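PDB 3MOI: probable dehydrogenase from Bordetella bronchiseptica, which is probably an NAD(P)-dependent oxidoreductase of the GFO/IDH/MocA family, with a substrate that remains unidentified. Local coordinates for residues His117-His126 with Ala351-Ala362; Arg193-Thr201 with Ser378-Arg387. All coordinates share one frame; numbering follows the deposited sequence.

Contact 1: residues His117-His126 with Ala351-Ala362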
loop_
_atom_site.group_PDB
_atom_site.type_symbol
_atom_site.label_atom_id
_atom_site.label_comp_id
_atom_site.label_asym_id
_atom_site.label_seq_id
_atom_site.Cartn_x
_atom_site.Cartn_y
_atom_site.Cartn_z
ATOM N N HIS A 117 11.281 26.037 -24.271
ATOM C CA HIS A 117 10.569 24.957 -23.630
ATOM C C HIS A 117 11.494 24.104 -22.820
ATOM O O HIS A 117 12.595 23.798 -23.283
ATOM C CB HIS A 117 9.883 24.072 -24.642
ATOM C CG HIS A 117 8.792 24.774 -25.378
ATOM N ND1 HIS A 117 8.943 25.257 -26.670
ATOM C CD2 HIS A 117 7.555 25.136 -24.983
ATOM C CE1 HIS A 117 7.823 25.844 -27.048
ATOM N NE2 HIS A 117 6.963 25.769 -26.049
ATOM N N LEU A 118 11.012 23.684 -21.650
ATOM C CA LEU A 118 11.748 22.842 -20.740
ATOM C C LEU A 118 10.915 21.698 -20.324
ATOM O O LEU A 118 9.825 21.899 -19.952
ATOM C CB LEU A 118 12.091 23.595 -19.419
ATOM C CG LEU A 118 12.838 22.690 -18.385
ATOM C CD1 LEU A 118 14.042 23.434 -17.621
ATOM C CD2 LEU A 118 11.871 22.112 -17.418
ATOM N N VAL A 119 11.461 20.502 -20.289
ATOM C CA VAL A 119 10.813 19.361 -19.687
ATOM C C VAL A 119 11.762 18.742 -18.658
ATOM O O VAL A 119 12.957 18.616 -18.930
ATOM C CB VAL A 119 10.572 18.265 -20.772
ATOM C CG1 VAL A 119 10.381 16.812 -20.129
ATOM C CG2 VAL A 119 9.451 18.645 -21.699
ATOM N N VAL A 120 11.245 18.223 -17.546
ATOM C CA VAL A 120 12.068 17.383 -16.653
ATOM C C VAL A 120 11.623 15.923 -16.635
ATOM O O VAL A 120 10.439 15.732 -16.458
ATOM C CB VAL A 120 12.029 18.053 -15.208
ATOM C CG1 VAL A 120 11.104 19.243 -15.111
ATOM C CG2 VAL A 120 11.803 17.083 -14.068
ATOM N N GLY A 121 12.427 14.854 -16.742
ATOM C CA GLY A 121 13.846 14.774 -17.141
ATOM C C GLY A 121 14.174 13.308 -17.444
ATOM O O GLY A 121 15.297 12.896 -17.515
ATOM N N THR A 122 13.123 12.573 -17.743
ATOM C CA THR A 122 12.899 11.102 -17.665
ATOM C C THR A 122 12.422 10.684 -16.288
ATOM O O THR A 122 13.144 10.057 -15.516
ATOM C CB THR A 122 13.897 10.138 -18.259
ATOM O OG1 THR A 122 14.240 10.480 -19.614
ATOM C CG2 THR A 122 13.167 8.770 -18.351
ATOM N N SER A 123 11.195 11.077 -15.964
ATOM C CA SER A 123 10.603 10.463 -14.852
ATOM C C SER A 123 9.904 9.164 -15.264
ATOM O O SER A 123 9.623 8.883 -16.455
ATOM C CB SER A 123 9.685 11.430 -14.083
ATOM O OG SER A 123 8.454 11.614 -14.709
ATOM N N ARG A 124 9.601 8.381 -14.247
ATOM C CA ARG A 124 8.817 7.185 -14.460
ATOM C C ARG A 124 7.431 7.632 -14.823
ATOM O O ARG A 124 6.666 6.835 -15.293
ATOM C CB ARG A 124 8.831 6.328 -13.221
ATOM C CG ARG A 124 10.241 5.811 -12.895
ATOM C CD ARG A 124 10.450 4.419 -13.426
ATOM N NE ARG A 124 10.895 4.427 -14.829
ATOM C CZ ARG A 124 12.132 4.127 -15.225
ATOM N NH1 ARG A 124 12.463 4.143 -16.513
ATOM N NH2 ARG A 124 13.048 3.800 -14.324
ATOM N N SER A 125 7.079 8.914 -14.636
ATOM C CA SER A 125 5.792 9.388 -15.171
ATOM C C SER A 125 5.757 9.519 -16.697
ATOM O O SER A 125 4.683 9.596 -17.314
ATOM C CB SER A 125 5.299 10.666 -14.479
ATOM O OG SER A 125 6.023 11.809 -14.863
ATOM N N HIS A 126 6.918 9.515 -17.331
ATOM C CA HIS A 126 6.923 9.353 -18.788
ATOM C C HIS A 126 6.655 7.887 -19.227
ATOM O O HIS A 126 6.370 7.658 -20.400
ATOM C CB HIS A 126 8.248 9.818 -19.387
ATOM C CG HIS A 126 8.510 11.252 -19.194
ATOM N ND1 HIS A 126 7.966 12.227 -20.005
ATOM C CD2 HIS A 126 9.251 11.895 -18.261
ATOM C CE1 HIS A 126 8.368 13.412 -19.581
ATOM N NE2 HIS A 126 9.140 13.238 -18.516
ATOM N N ALA A 351 6.091 20.197 -27.666
ATOM C CA ALA A 351 6.104 21.553 -27.199
ATOM C C ALA A 351 6.705 22.500 -28.221
ATOM O O ALA A 351 6.156 23.558 -28.525
ATOM C CB ALA A 351 6.848 21.595 -25.916
ATOM N N ILE A 352 7.854 22.117 -28.769
ATOM C CA ILE A 352 8.543 22.973 -29.737
ATOM C C ILE A 352 7.671 23.105 -30.959
ATOM O O ILE A 352 7.577 24.174 -31.527
ATOM C CB ILE A 352 9.874 22.345 -30.168
ATOM C CG1 ILE A 352 10.847 22.292 -28.987
ATOM C CG2 ILE A 352 10.482 23.150 -31.406
ATOM C CD1 ILE A 352 12.056 21.318 -29.136
ATOM N N ALA A 353 7.046 21.990 -31.378
ATOM C CA ALA A 353 6.187 21.976 -32.562
ATOM C C ALA A 353 4.852 22.685 -32.379
ATOM O O ALA A 353 4.142 22.878 -33.329
ATOM C CB ALA A 353 5.959 20.540 -33.071
ATOM N N GLY A 354 4.471 23.063 -31.166
ATOM C CA GLY A 354 3.186 23.749 -30.992
ATOM C C GLY A 354 2.022 22.776 -31.007
ATOM O O GLY A 354 0.896 23.190 -31.182
ATOM N N VAL A 355 2.303 21.483 -30.850
ATOM C CA VAL A 355 1.292 20.476 -30.760
ATOM C C VAL A 355 0.714 20.458 -29.347
ATOM O O VAL A 355 -0.473 20.384 -29.176
ATOM C CB VAL A 355 1.879 19.085 -31.053
ATOM C CG1 VAL A 355 0.900 17.980 -30.671
ATOM C CG2 VAL A 355 2.243 18.978 -32.486
ATOM N N ALA A 356 1.567 20.436 -28.333
ATOM C CA ALA A 356 1.121 20.450 -26.948
ATOM C C ALA A 356 2.260 21.044 -26.069
ATOM O O ALA A 356 3.401 20.596 -26.137
ATOM C CB ALA A 356 0.750 19.072 -26.500
ATOM N N PRO A 357 1.943 22.057 -25.273
ATOM C CA PRO A 357 2.925 22.640 -24.391
ATOM C C PRO A 357 3.350 21.614 -23.378
ATOM O O PRO A 357 2.651 20.668 -23.169
ATOM C CB PRO A 357 2.143 23.777 -23.704
ATOM C CG PRO A 357 1.116 24.188 -24.733
ATOM C CD PRO A 357 0.725 22.888 -25.394
ATOM N N ALA A 358 4.522 21.750 -22.797
ATOM C CA ALA A 358 5.014 20.732 -21.892
ATOM C C ALA A 358 4.170 20.672 -20.590
ATOM O O ALA A 358 3.808 21.673 -20.057
ATOM C CB ALA A 358 6.417 21.042 -21.579
ATOM N N LEU A 359 3.855 19.491 -20.092
ATOM C CA LEU A 359 3.232 19.315 -18.770
ATOM C C LEU A 359 4.273 19.472 -17.644
ATOM O O LEU A 359 4.030 20.184 -16.664
ATOM C CB LEU A 359 2.649 17.928 -18.687
ATOM C CG LEU A 359 1.938 17.510 -17.390
ATOM C CD1 LEU A 359 0.719 18.411 -16.947
ATOM C CD2 LEU A 359 1.565 15.984 -17.532
ATOM N N ARG A 360 5.406 18.773 -17.782
ATOM C CA ARG A 360 6.412 18.763 -16.775
ATOM C C ARG A 360 7.442 19.896 -16.955
ATOM O O ARG A 360 8.659 19.686 -17.199
ATOM C CB ARG A 360 7.095 17.415 -16.739
ATOM C CG ARG A 360 6.113 16.246 -16.484
ATOM C CD ARG A 360 6.727 14.886 -16.733
ATOM N NE ARG A 360 5.660 13.883 -16.785
ATOM C CZ ARG A 360 4.795 13.707 -17.791
ATOM N NH1 ARG A 360 4.862 14.420 -18.913
ATOM N NH2 ARG A 360 3.870 12.778 -17.677
ATOM N N ASP A 361 6.954 21.113 -16.789
ATOM C CA ASP A 361 7.804 22.247 -17.026
ATOM C C ASP A 361 8.564 22.590 -15.727
ATOM O O ASP A 361 8.614 21.815 -14.772
ATOM C CB ASP A 361 6.953 23.411 -17.517
ATOM C CG ASP A 361 6.168 24.046 -16.402
ATOM O OD1 ASP A 361 5.737 23.318 -15.463
ATOM O OD2 ASP A 361 6.045 25.303 -16.439
ATOM N N ALA A 362 9.174 23.758 -15.695
ATOM C CA ALA A 362 10.004 24.119 -14.520
ATOM C C ALA A 362 9.094 24.296 -13.292
ATOM O O ALA A 362 9.494 23.881 -12.209
ATOM C CB ALA A 362 10.852 25.289 -14.786
#

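Contact 2: residues Arg193-Thr201 with Ser378-Arg387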
loop_
_atom_site.group_PDB
_atom_site.type_symbol
_atom_site.label_atom_id
_atom_site.label_comp_id
_atom_site.label_asym_id
_atom_site.label_seq_id
_atom_site.Cartn_x
_atom_site.Cartn_y
_atom_site.Cartn_z
ATOM N N ARG A 193 -3.491 18.995 -8.091
ATOM C CA ARG A 193 -2.536 19.513 -7.181
ATOM C C ARG A 193 -2.560 18.706 -5.872
ATOM O O ARG A 193 -3.609 18.305 -5.356
ATOM C CB ARG A 193 -2.805 20.986 -6.916
ATOM C CG ARG A 193 -1.797 21.649 -5.937
ATOM C CD ARG A 193 -1.913 23.173 -5.912
ATOM N NE ARG A 193 -1.535 23.735 -4.605
ATOM C CZ ARG A 193 -0.316 24.189 -4.321
ATOM N NH1 ARG A 193 0.637 24.146 -5.255
ATOM N NH2 ARG A 193 -0.037 24.660 -3.109
ATOM N N ILE A 194 -1.369 18.472 -5.347
ATOM C CA ILE A 194 -1.214 17.900 -4.055
ATOM C C ILE A 194 -1.349 19.029 -3.047
ATOM O O ILE A 194 -0.537 19.932 -3.043
ATOM C CB ILE A 194 0.168 17.247 -3.973
ATOM C CG1 ILE A 194 0.227 16.091 -4.975
ATOM C CG2 ILE A 194 0.410 16.785 -2.594
ATOM C CD1 ILE A 194 1.561 15.451 -5.218
ATOM N N THR A 195 -2.344 18.980 -2.195
ATOM C CA THR A 195 -2.627 20.086 -1.239
ATOM C C THR A 195 -2.280 19.757 0.197
ATOM O O THR A 195 -2.276 20.639 1.025
ATOM C CB THR A 195 -4.122 20.504 -1.215
ATOM O OG1 THR A 195 -4.911 19.338 -0.961
ATOM C CG2 THR A 195 -4.545 21.109 -2.568
ATOM N N ALA A 196 -1.973 18.513 0.520
ATOM C CA ALA A 196 -1.465 18.249 1.876
ATOM C C ALA A 196 -0.623 16.965 1.893
ATOM O O ALA A 196 -0.804 16.094 1.064
ATOM C CB ALA A 196 -2.615 18.167 2.880
ATOM N N VAL A 197 0.276 16.870 2.858
ATOM C CA VAL A 197 1.251 15.794 2.950
ATOM C C VAL A 197 1.396 15.384 4.396
ATOM O O VAL A 197 1.803 16.219 5.240
ATOM C CB VAL A 197 2.630 16.238 2.513
ATOM C CG1 VAL A 197 3.579 15.071 2.605
ATOM C CG2 VAL A 197 2.603 16.828 1.137
ATOM N N ARG A 198 1.078 14.114 4.667
ATOM C CA ARG A 198 1.470 13.463 5.884
ATOM C C ARG A 198 2.464 12.357 5.533
ATOM O O ARG A 198 2.095 11.410 4.807
ATOM C CB ARG A 198 0.240 12.858 6.566
ATOM C CG ARG A 198 0.533 12.072 7.823
ATOM C CD ARG A 198 1.218 12.934 8.911
ATOM N NE ARG A 198 1.532 12.121 10.075
ATOM C CZ ARG A 198 2.756 11.770 10.440
ATOM N NH1 ARG A 198 3.779 12.234 9.752
ATOM N NH2 ARG A 198 2.946 10.976 11.514
ATOM N N ALA A 199 3.695 12.443 6.052
ATOM C CA ALA A 199 4.720 11.414 5.774
ATOM C C ALA A 199 5.630 11.133 6.978
ATOM O O ALA A 199 5.764 11.975 7.839
ATOM C CB ALA A 199 5.533 11.795 4.591
ATOM N N MET A 200 6.249 9.955 6.988
ATOM C CA MET A 200 7.202 9.486 8.002
ATOM C C MET A 200 8.326 8.962 7.160
ATOM O O MET A 200 8.043 8.282 6.192
ATOM C CB MET A 200 6.618 8.275 8.719
ATOM C CG MET A 200 7.561 7.582 9.790
ATOM S SD MET A 200 7.488 5.787 9.685
ATOM C CE MET A 200 8.282 5.594 8.098
ATOM N N THR A 201 9.578 9.233 7.496
ATOM C CA THR A 201 10.728 8.626 6.786
ATOM C C THR A 201 11.602 7.888 7.806
ATOM O O THR A 201 11.573 8.217 8.945
ATOM C CB THR A 201 11.602 9.690 6.169
ATOM O OG1 THR A 201 12.031 10.538 7.248
ATOM C CG2 THR A 201 10.831 10.488 5.113
ATOM N N SER A 378 6.966 16.951 7.365
ATOM C CA SER A 378 5.907 16.191 8.024
ATOM C C SER A 378 6.530 15.098 8.879
ATOM O O SER A 378 6.048 14.792 9.949
ATOM C CB SER A 378 4.999 15.526 7.017
ATOM O OG SER A 378 4.008 14.815 7.675
ATOM N N SER A 379 7.632 14.552 8.402
ATOM C CA SER A 379 8.274 13.476 9.075
ATOM C C SER A 379 9.016 13.986 10.311
ATOM O O SER A 379 9.139 13.298 11.280
ATOM C CB SER A 379 9.235 12.743 8.114
ATOM O OG SER A 379 9.942 11.755 8.836
ATOM N N ALA A 380 9.490 15.204 10.295
ATOM C CA ALA A 380 10.198 15.756 11.463
ATOM C C ALA A 380 9.181 16.093 12.539
ATOM O O ALA A 380 9.437 15.878 13.731
ATOM C CB ALA A 380 10.981 17.033 11.062
ATOM N N THR A 381 8.010 16.594 12.134
ATOM C CA THR A 381 7.073 17.175 13.094
ATOM C C THR A 381 5.939 16.226 13.492
ATOM O O THR A 381 5.264 16.471 14.457
ATOM C CB THR A 381 6.418 18.426 12.491
ATOM O OG1 THR A 381 5.594 18.048 11.353
ATOM C CG2 THR A 381 7.472 19.495 12.081
ATOM N N GLY A 382 5.686 15.155 12.729
ATOM C CA GLY A 382 4.508 14.313 12.976
ATOM C C GLY A 382 3.179 14.866 12.471
ATOM O O GLY A 382 2.150 14.240 12.673
ATOM N N ARG A 383 3.172 15.999 11.768
ATOM C CA ARG A 383 1.902 16.685 11.471
ATOM C C ARG A 383 1.663 16.611 9.955
ATOM O O ARG A 383 2.593 16.553 9.164
ATOM C CB ARG A 383 1.946 18.162 11.947
ATOM C CG ARG A 383 1.859 18.534 13.556
ATOM C CD ARG A 383 0.405 19.056 13.988
ATOM N NE ARG A 383 -0.377 18.774 12.748
ATOM C CZ ARG A 383 -1.241 17.766 12.480
ATOM N NH1 ARG A 383 -1.747 16.887 13.413
ATOM N NH2 ARG A 383 -1.648 17.723 11.249
ATOM N N GLN A 384 0.403 16.549 9.547
ATOM C CA GLN A 384 0.044 16.806 8.168
ATOM C C GLN A 384 0.407 18.231 7.826
ATOM O O GLN A 384 0.130 19.138 8.567
ATOM C CB GLN A 384 -1.426 16.621 7.944
ATOM C CG GLN A 384 -1.884 16.992 6.507
ATOM C CD GLN A 384 -3.188 16.317 6.136
ATOM O OE1 GLN A 384 -3.233 15.126 5.864
ATOM N NE2 GLN A 384 -4.233 17.072 6.100
ATOM N N VAL A 385 1.034 18.411 6.688
ATOM C CA VAL A 385 1.521 19.709 6.271
ATOM C C VAL A 385 0.595 20.233 5.139
ATOM O O VAL A 385 0.446 19.608 4.132
ATOM C CB VAL A 385 3.023 19.554 5.814
ATOM C CG1 VAL A 385 3.495 20.754 5.048
ATOM C CG2 VAL A 385 3.920 19.251 7.028
ATOM N N GLU A 386 -0.047 21.372 5.323
ATOM C CA GLU A 386 -0.905 21.942 4.265
ATOM C C GLU A 386 -0.112 22.763 3.278
ATOM O O GLU A 386 0.697 23.545 3.675
ATOM C CB GLU A 386 -1.929 22.855 4.889
ATOM C CG GLU A 386 -2.793 22.196 5.945
ATOM C CD GLU A 386 -3.741 21.145 5.375
ATOM O OE1 GLU A 386 -4.028 21.223 4.155
ATOM O OE2 GLU A 386 -4.188 20.239 6.152
ATOM N N ARG A 387 -0.379 22.670 1.995
ATOM C CA ARG A 387 0.296 23.626 1.098
ATOM C C ARG A 387 -0.502 24.245 -0.048
ATOM O O ARG A 387 -1.663 23.880 -0.223
ATOM C CB ARG A 387 1.549 22.994 0.571
ATOM C CG ARG A 387 1.390 21.764 -0.261
ATOM C CD ARG A 387 2.774 21.544 -0.974
ATOM N NE ARG A 387 2.421 21.067 -2.248
ATOM C CZ ARG A 387 2.685 21.562 -3.439
ATOM N NH1 ARG A 387 3.544 22.499 -3.675
ATOM N NH2 ARG A 387 2.092 20.959 -4.438
#

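Contact 1: residues His117-His126 with Ala351-Ala362
Arg360 meets Val120, Ser125 and His126 where the last strand of the Rossmann sheet, 118-120, runs out into a loop. The backbone N of Val120 donates to Arg360 O at 3.0 Å, nearly along the C=O axis, and Val119 CA brings a CA-H...O contact to the same oxygen. The side chain of Arg360 then runs extended past the His126 ring in the opposite sense, laying Arg360 CD 3.4 Å from His126 NE2, with ring and guanidinium planes 40° apart. Arg360 NE donates to Ser125 OG at 2.9 Å, 17° out of the guanidinium plane, while Glu347 of helix 340-352 forms a salt bridge with Arg360 NH1, a suitable partner for a buried arginine. The backbones come close near Val119 and Asp361, where the small Ala358 puts CB 3.9 Å from Val119 CG2. The methyl of Ala351 lies over the face of the His117 ring, a CH-pi contact. Leu118 CG stands anti to its own N (chi1 178°), and this carries Leu118 CD2 to the first turn of the next helix, 3.6 Å from Ala362 N. Further out, a weak bond from His126 NE2 to Val120 O positions the His126 ring. Asp361 N-caps that helix, its OD1 accepting from Trp364 N.

Contact 2: residues Arg193-Thr201 with Ser378-Arg387
An antiparallel pairing, the outermost within this chain, edges the mixed sheet of the C-terminal domain: the chain leaves helix 362-381, turns at Gly382 with positive phi, and returns as strand 385-386 beside strand 194-202. Val197 and Val385 form the hydrogen-bonded pair, Val385 N reaching Val197 O at 2.7 Å and Val197 N reaching Val385 O at 3.0 Å; Arg387 N continues the pattern to Thr195 O. Ala196 faces Glu386 in the neighbouring non-hydrogen-bonded pair; its small CB lies 3.6 Å from Glu386 OE1, and Glu386 forms a salt bridge with Arg383 of the second subunit. Beyond the strand, serines of the helix end replace backbone partners. With OG anti to the backbone N (chi1 -180°), Ser378 accepts from Ala199 N at 2.9 Å and donates to Arg383 O, and Ser379 OG accepts from Thr201 N at 2.9 Å. The guanidinium of Arg198 lies with its centre under Gly382 O, 3.3 Å from the plane, while Arg198 NE bonds to Gln384 of the second subunit. At the C-terminus the Arg193 and Arg387 guanidinium planes stand 39° apart, Arg193 NH1 to Arg387 NH2 3.6 Å. Asp367 draws both, weakly for Arg193, so this shared carboxylate, with Glu370 bridging Arg387, probably makes their approach tolerable.

In the fold
The two contacts have centres 27 Å apart and nearest atoms about 10 Å apart. Contact 1 ties the edge of the parallel Rossmann sheet, strand 118-120, to the C-terminal part of the chain; contact 2 lies at the edge of the mixed sheet, at the opposite end from strand 326-331. Their segments alternate along the chain: 117-126, 193-201, 351-362, then 378-387. Helix 362-381 joins them directly, beginning at the end of contact 1 and ending inside contact 2, and so spans from the Rossmann domain to the last strand. Thus the C-terminal part of the chain packs on both domains. Contact 1 stays within one subunit, whereas contact 2 also meets the second subunit of the dimer.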